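Local coordinates for protein alpha-1,4-endofucoidanase (Mariniflexile fucanivorans, PDB 6DNS) that hydrolyses internal alpha-1,4 linkages in fucoidan, a sulfated fucose polysaccharide of brown algae, as a retaining glycoside hydrolase of family 107, at residues 116-121 with 165-170; 153-158 with 195-200. All coordinates share one frame; numbering follows the deposited sequence.

In the fold
Both contacts lie toward the periphery of the catalytic domain, their centres about 24 and 26 Å from the centre of the chain, where loops meet the starts of helices. Contact 1 joins the loop between helices 100-104 and 129-139 to the approach and first turn of helix 168-176, in the connection after strand 143-149, through a neutral amide and a buried valine pair. Contact 2 joins an earlier part of that connection to the start of helix 198-216 through a partly exposed arginine, with a leucine packed against one face of its guanidinium. Their centres are about 15 Å apart, and S169 of contact 1 bridges them with a probable hydrogen bond to the L153 carbonyl of contact 2.

Contact 1: residues 116-121 with 165-170; sequences PINLVA and YPDVSA
N118 reaches across to P166 and D167 with its carboxamide, and each atom of its side chain finds a neighbour. N118 CB lies 3.9 Å from V168 CG2, and CG comes up beside CD of the P166 ring, which the side chain crosses at about a right angle. With CG beside its own backbone N and anti to the carbonyl carbon (chi1 -66°), the amide is carried to the turn at 166-167. There N118 OD1 accepts the backbone N-H of D167, 2.8 Å from D167 N with an angle of 154° at the hydrogen. N118 OD1 is also 3.1 Å from P166 N, which has no hydrogen to offer. N118 ND2 gives a longer bond of 3.2 Å to D167 OD1, met on the anti side of a carboxylate turned 38° from the amide plane. Both ends of the amide thus hold one residue, and a weak bond from ND2 to D109 adds a further partner.

V120 supplies the apolar half. V120 CG1 packs tightly against Y165 CB at 3.4 Å, while V120 CG2 meets V168 CG1 tip to tip at 3.7 Å. The Y165 ring leads away, its hydroxyl bonded to the I90 carbonyl. The 116-121 loop thus packs on the turn leading into helix 168-176 and on its first residue, within the beta-alpha connections of the catalytic domain, the asparagine amide fastening that turn.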
loop_
_atom_site.group_PDB
_atom_site.type_symbol
_atom_site.label_atom_id
_atom_site.label_comp_id
_atom_site.label_asym_id
_atom_site.label_seq_id
_atom_site.Cartn_x
_atom_site.Cartn_y
_atom_site.Cartn_z
ATOM N N PRO A 116 -22.419 -1.396 -12.228
ATOM C CA PRO A 116 -22.724 -0.384 -11.201
ATOM C C PRO A 116 -22.435 1.068 -11.608
ATOM O O PRO A 116 -21.560 1.317 -12.440
ATOM C CB PRO A 116 -21.823 -0.786 -10.024
ATOM C CG PRO A 116 -21.502 -2.219 -10.248
ATOM C CD PRO A 116 -21.437 -2.382 -11.735
ATOM N N ILE A 117 -23.207 1.993 -11.037
ATOM C CA ILE A 117 -22.989 3.443 -11.149
ATOM C C ILE A 117 -23.241 4.033 -9.759
ATOM O O ILE A 117 -24.124 3.562 -9.054
ATOM C CB ILE A 117 -23.942 4.095 -12.187
ATOM C CG1 ILE A 117 -23.720 3.517 -13.598
ATOM C CG2 ILE A 117 -23.784 5.614 -12.214
ATOM C CD1 ILE A 117 -22.389 3.861 -14.241
ATOM N N ASN A 118 -22.463 5.051 -9.381
ATOM C CA ASN A 118 -22.434 5.617 -8.007
ATOM C C ASN A 118 -21.810 4.694 -6.942
ATOM O O ASN A 118 -21.928 4.966 -5.741
ATOM C CB ASN A 118 -23.823 6.117 -7.541
ATOM C CG ASN A 118 -24.314 7.310 -8.335
ATOM O OD1 ASN A 118 -23.678 8.365 -8.343
ATOM N ND2 ASN A 118 -25.463 7.160 -8.984
ATOM N N LEU A 119 -21.127 3.630 -7.371
ATOM C CA LEU A 119 -20.389 2.757 -6.463
ATOM C C LEU A 119 -18.936 3.213 -6.503
ATOM O O LEU A 119 -18.229 2.963 -7.481
ATOM C CB LEU A 119 -20.524 1.289 -6.885
ATOM C CG LEU A 119 -19.766 0.229 -6.077
ATOM C CD1 LEU A 119 -20.223 0.214 -4.625
ATOM C CD2 LEU A 119 -19.949 -1.143 -6.708
ATOM N N VAL A 120 -18.506 3.897 -5.441
ATOM C CA VAL A 120 -17.155 4.475 -5.354
ATOM C C VAL A 120 -16.303 3.771 -4.285
ATOM O O VAL A 120 -15.439 4.387 -3.655
ATOM C CB VAL A 120 -17.211 6.006 -5.112
ATOM C CG1 VAL A 120 -17.807 6.705 -6.326
ATOM C CG2 VAL A 120 -17.983 6.348 -3.842
ATOM N N ALA A 121 -16.555 2.478 -4.097
ATOM C CA ALA A 121 -15.772 1.638 -3.198
ATOM C C ALA A 121 -16.039 0.169 -3.533
ATOM O O ALA A 121 -17.095 -0.151 -4.086
ATOM C CB ALA A 121 -16.131 1.925 -1.748
ATOM N N TYR A 165 -20.083 8.304 -11.370
ATOM C CA TYR A 165 -20.529 8.478 -9.977
ATOM C C TYR A 165 -21.120 9.890 -9.739
ATOM O O TYR A 165 -20.597 10.664 -8.935
ATOM C CB TYR A 165 -19.377 8.151 -9.000
ATOM C CG TYR A 165 -18.032 8.760 -9.365
ATOM C CD1 TYR A 165 -17.186 8.132 -10.282
ATOM C CD2 TYR A 165 -17.598 9.955 -8.785
ATOM C CE1 TYR A 165 -15.959 8.682 -10.622
ATOM C CE2 TYR A 165 -16.371 10.512 -9.118
ATOM C CZ TYR A 165 -15.556 9.873 -10.035
ATOM O OH TYR A 165 -14.342 10.420 -10.372
ATOM N N PRO A 166 -22.231 10.219 -10.431
ATOM C CA PRO A 166 -22.762 11.594 -10.435
ATOM C C PRO A 166 -23.410 12.073 -9.132
ATOM O O PRO A 166 -23.319 13.260 -8.814
ATOM C CB PRO A 166 -23.805 11.558 -11.560
ATOM C CG PRO A 166 -24.253 10.140 -11.601
ATOM C CD PRO A 166 -23.018 9.337 -11.316
ATOM N N ASP A 167 -24.052 11.166 -8.400
ATOM C CA ASP A 167 -24.845 11.518 -7.216
ATOM C C ASP A 167 -24.128 11.294 -5.878
ATOM O O ASP A 167 -24.711 11.547 -4.823
ATOM C CB ASP A 167 -26.152 10.721 -7.233
ATOM C CG ASP A 167 -26.920 10.889 -8.533
ATOM O OD1 ASP A 167 -27.167 9.871 -9.215
ATOM O OD2 ASP A 167 -27.258 12.042 -8.878
ATOM N N VAL A 168 -22.869 10.852 -5.917
ATOM C CA VAL A 168 -22.150 10.426 -4.709
ATOM C C VAL A 168 -21.835 11.595 -3.773
ATOM O O VAL A 168 -22.049 11.487 -2.561
ATOM C CB VAL A 168 -20.849 9.664 -5.064
ATOM C CG1 VAL A 168 -19.999 9.401 -3.826
ATOM C CG2 VAL A 168 -21.190 8.351 -5.759
ATOM N N SER A 169 -21.324 12.689 -4.333
ATOM C CA SER A 169 -20.987 13.882 -3.546
ATOM C C SER A 169 -22.204 14.464 -2.825
ATOM O O SER A 169 -22.105 14.862 -1.662
ATOM C CB SER A 169 -20.339 14.949 -4.431
ATOM O OG SER A 169 -19.095 14.495 -4.933
ATOM N N ALA A 170 -23.341 14.498 -3.519
ATOM C CA ALA A 170 -24.606 14.962 -2.944
ATOM C C ALA A 170 -25.145 14.014 -1.867
ATOM O O ALA A 170 -25.614 14.469 -0.823
ATOM C CB ALA A 170 -25.643 15.157 -4.041
#

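Contact 2: residues 153-158 with 195-200; sequences LLARIP and NGRRKY
The guanidinium of R197 has L154 CB over one face, 3.8 Å from R197 NH1, and the carbonyl oxygen of A155 at its edge, near the plane. P158 CG approaches it obliquely, 4.0 Å from R197 NH1. The second flat group, the Y200 ring, carries K199 CG over the centre of one face and has R197 CA at its edge.

R197 NH1 makes the main bond, 2.9 Å to A155 O, lying in the carbonyl plane on a lone pair with an angle of 145° at the hydrogen. R197 NH2 adds a weak bond of 3.2 Å to the same A155 O, so the two terminal nitrogens fork onto a single acceptor. The bend at chi3 (-76°) turns an otherwise extended chain so that the fork faces the loop, while the L154 and R197 side chains run alongside one another, pointing opposite ways. Farther along, L154 CD1 rests on Y200 CB at 3.9 Å.

Outside the two segments, R197 NE forms a salt bridge with E235, which probably helps to fix the guanidinium's rotation. A methionine in its place would probably leave the A155 carbonyl without its two donors and the E235 carboxylate without this positive mate.

R197 stands at the N-cap position of helix 198-216, and its guanidinium joins the start of that helix to the loop after strand 143-149. L154 also packs on W172 of helix 168-176 and M201 of helix 198-216, so its side chain touches both helices.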
loop_
_atom_site.group_PDB
_atom_site.type_symbol
_atom_site.label_atom_id
_atom_site.label_comp_id
_atom_site.label_asym_id
_atom_site.label_seq_id
_atom_site.Cartn_x
_atom_site.Cartn_y
_atom_site.Cartn_z
ATOM N N LEU A 153 -14.829 12.467 -0.365
ATOM C CA LEU A 153 -16.147 12.280 -0.988
ATOM C C LEU A 153 -16.789 13.559 -1.561
ATOM O O LEU A 153 -17.763 13.453 -2.307
ATOM C CB LEU A 153 -17.107 11.606 -0.000
ATOM C CG LEU A 153 -16.729 10.172 0.406
ATOM C CD1 LEU A 153 -17.416 9.770 1.702
ATOM C CD2 LEU A 153 -17.054 9.178 -0.702
ATOM N N LEU A 154 -16.263 14.746 -1.229
ATOM C CA LEU A 154 -16.749 16.001 -1.833
ATOM C C LEU A 154 -16.320 16.115 -3.298
ATOM O O LEU A 154 -15.354 15.475 -3.724
ATOM C CB LEU A 154 -16.256 17.250 -1.079
ATOM C CG LEU A 154 -16.580 17.527 0.403
ATOM C CD1 LEU A 154 -17.825 16.788 0.867
ATOM C CD2 LEU A 154 -15.407 17.213 1.323
ATOM N N ALA A 155 -17.044 16.940 -4.051
ATOM C CA ALA A 155 -16.732 17.204 -5.456
ATOM C C ALA A 155 -15.711 18.337 -5.558
ATOM O O ALA A 155 -15.913 19.409 -4.982
ATOM C CB ALA A 155 -17.996 17.567 -6.222
ATOM N N ARG A 156 -14.626 18.092 -6.294
ATOM C CA ARG A 156 -13.561 19.080 -6.486
ATOM C C ARG A 156 -14.023 20.216 -7.400
ATOM O O ARG A 156 -13.722 21.381 -7.138
ATOM C CB ARG A 156 -12.312 18.410 -7.065
ATOM C CG ARG A 156 -11.042 19.243 -6.963
ATOM C CD ARG A 156 -10.022 18.802 -7.997
ATOM N NE ARG A 156 -8.721 19.443 -7.809
ATOM C CZ ARG A 156 -7.807 19.094 -6.901
ATOM N NH1 ARG A 156 -8.021 18.091 -6.047
ATOM N NH2 ARG A 156 -6.657 19.764 -6.842
ATOM N N ILE A 157 -14.730 19.864 -8.474
ATOM C CA ILE A 157 -15.423 20.833 -9.330
ATOM C C ILE A 157 -16.926 20.513 -9.277
ATOM O O ILE A 157 -17.394 19.635 -10.009
ATOM C CB ILE A 157 -14.895 20.816 -10.789
ATOM C CG1 ILE A 157 -13.359 20.900 -10.821
ATOM C CG2 ILE A 157 -15.489 21.973 -11.590
ATOM C CD1 ILE A 157 -12.666 19.560 -10.937
ATOM N N PRO A 158 -17.682 21.203 -8.389
ATOM C CA PRO A 158 -19.138 20.992 -8.281
ATOM C C PRO A 158 -19.949 21.320 -9.544
ATOM O O PRO A 158 -20.999 20.711 -9.762
ATOM C CB PRO A 158 -19.553 21.932 -7.139
ATOM C CG PRO A 158 -18.314 22.158 -6.353
ATOM C CD PRO A 158 -17.196 22.130 -7.348
ATOM N N ASN A 195 -16.616 27.976 7.074
ATOM C CA ASN A 195 -16.653 28.305 5.641
ATOM C C ASN A 195 -16.759 27.059 4.766
ATOM O O ASN A 195 -16.169 26.026 5.077
ATOM C CB ASN A 195 -15.403 29.097 5.223
ATOM C CG ASN A 195 -15.319 30.472 5.870
ATOM O OD1 ASN A 195 -16.202 30.884 6.622
ATOM N ND2 ASN A 195 -14.241 31.189 5.575
ATOM N N GLY A 196 -17.520 27.167 3.678
ATOM C CA GLY A 196 -17.616 26.115 2.669
ATOM C C GLY A 196 -18.158 24.815 3.228
ATOM O O GLY A 196 -19.094 24.823 4.034
ATOM N N ARG A 197 -17.541 23.704 2.826
ATOM C CA ARG A 197 -17.945 22.362 3.253
ATOM C C ARG A 197 -17.067 21.871 4.416
ATOM O O ARG A 197 -16.525 20.763 4.381
ATOM C CB ARG A 197 -17.885 21.404 2.051
ATOM C CG ARG A 197 -18.915 21.720 0.976
ATOM C CD ARG A 197 -18.643 20.971 -0.320
ATOM N NE ARG A 197 -17.536 21.550 -1.082
ATOM C CZ ARG A 197 -17.153 21.160 -2.302
ATOM N NH1 ARG A 197 -17.778 20.167 -2.939
ATOM N NH2 ARG A 197 -16.128 21.768 -2.895
ATOM N N ARG A 198 -16.956 22.697 5.456
ATOM C CA ARG A 198 -16.060 22.430 6.587
ATOM C C ARG A 198 -16.550 21.252 7.424
ATOM O O ARG A 198 -15.788 20.321 7.686
ATOM C CB ARG A 198 -15.922 23.676 7.470
ATOM C CG ARG A 198 -14.848 23.599 8.548
ATOM C CD ARG A 198 -14.900 24.829 9.441
ATOM N NE ARG A 198 -14.048 24.704 10.625
ATOM C CZ ARG A 198 -12.739 24.968 10.680
ATOM N NH1 ARG A 198 -12.065 25.385 9.606
ATOM N NH2 ARG A 198 -12.090 24.810 11.831
ATOM N N LYS A 199 -17.819 21.298 7.835
ATOM C CA LYS A 199 -18.421 20.229 8.651
ATOM C C LYS A 199 -18.382 18.846 7.987
ATOM O O LYS A 199 -18.280 17.832 8.679
ATOM C CB LYS A 199 -19.864 20.579 9.052
ATOM C CG LYS A 199 -20.879 20.624 7.915
ATOM C CD LYS A 199 -22.255 20.997 8.441
ATOM C CE LYS A 199 -23.234 21.270 7.311
ATOM N NZ LYS A 199 -24.574 21.672 7.820
ATOM N N TYR A 200 -18.459 18.817 6.657
ATOM C CA TYR A 200 -18.387 17.568 5.887
ATOM C C TYR A 200 -16.976 16.969 5.886
ATOM O O TYR A 200 -16.825 15.745 5.868
ATOM C CB TYR A 200 -18.876 17.785 4.449
ATOM C CG TYR A 200 -20.288 18.328 4.369
ATOM C CD1 TYR A 200 -21.379 17.522 4.682
ATOM C CD2 TYR A 200 -20.533 19.651 3.997
ATOM C CE1 TYR A 200 -22.676 18.014 4.620
ATOM C CE2 TYR A 200 -21.825 20.153 3.932
ATOM C CZ TYR A 200 -22.893 19.331 4.242
ATOM O OH TYR A 200 -24.175 19.821 4.184
#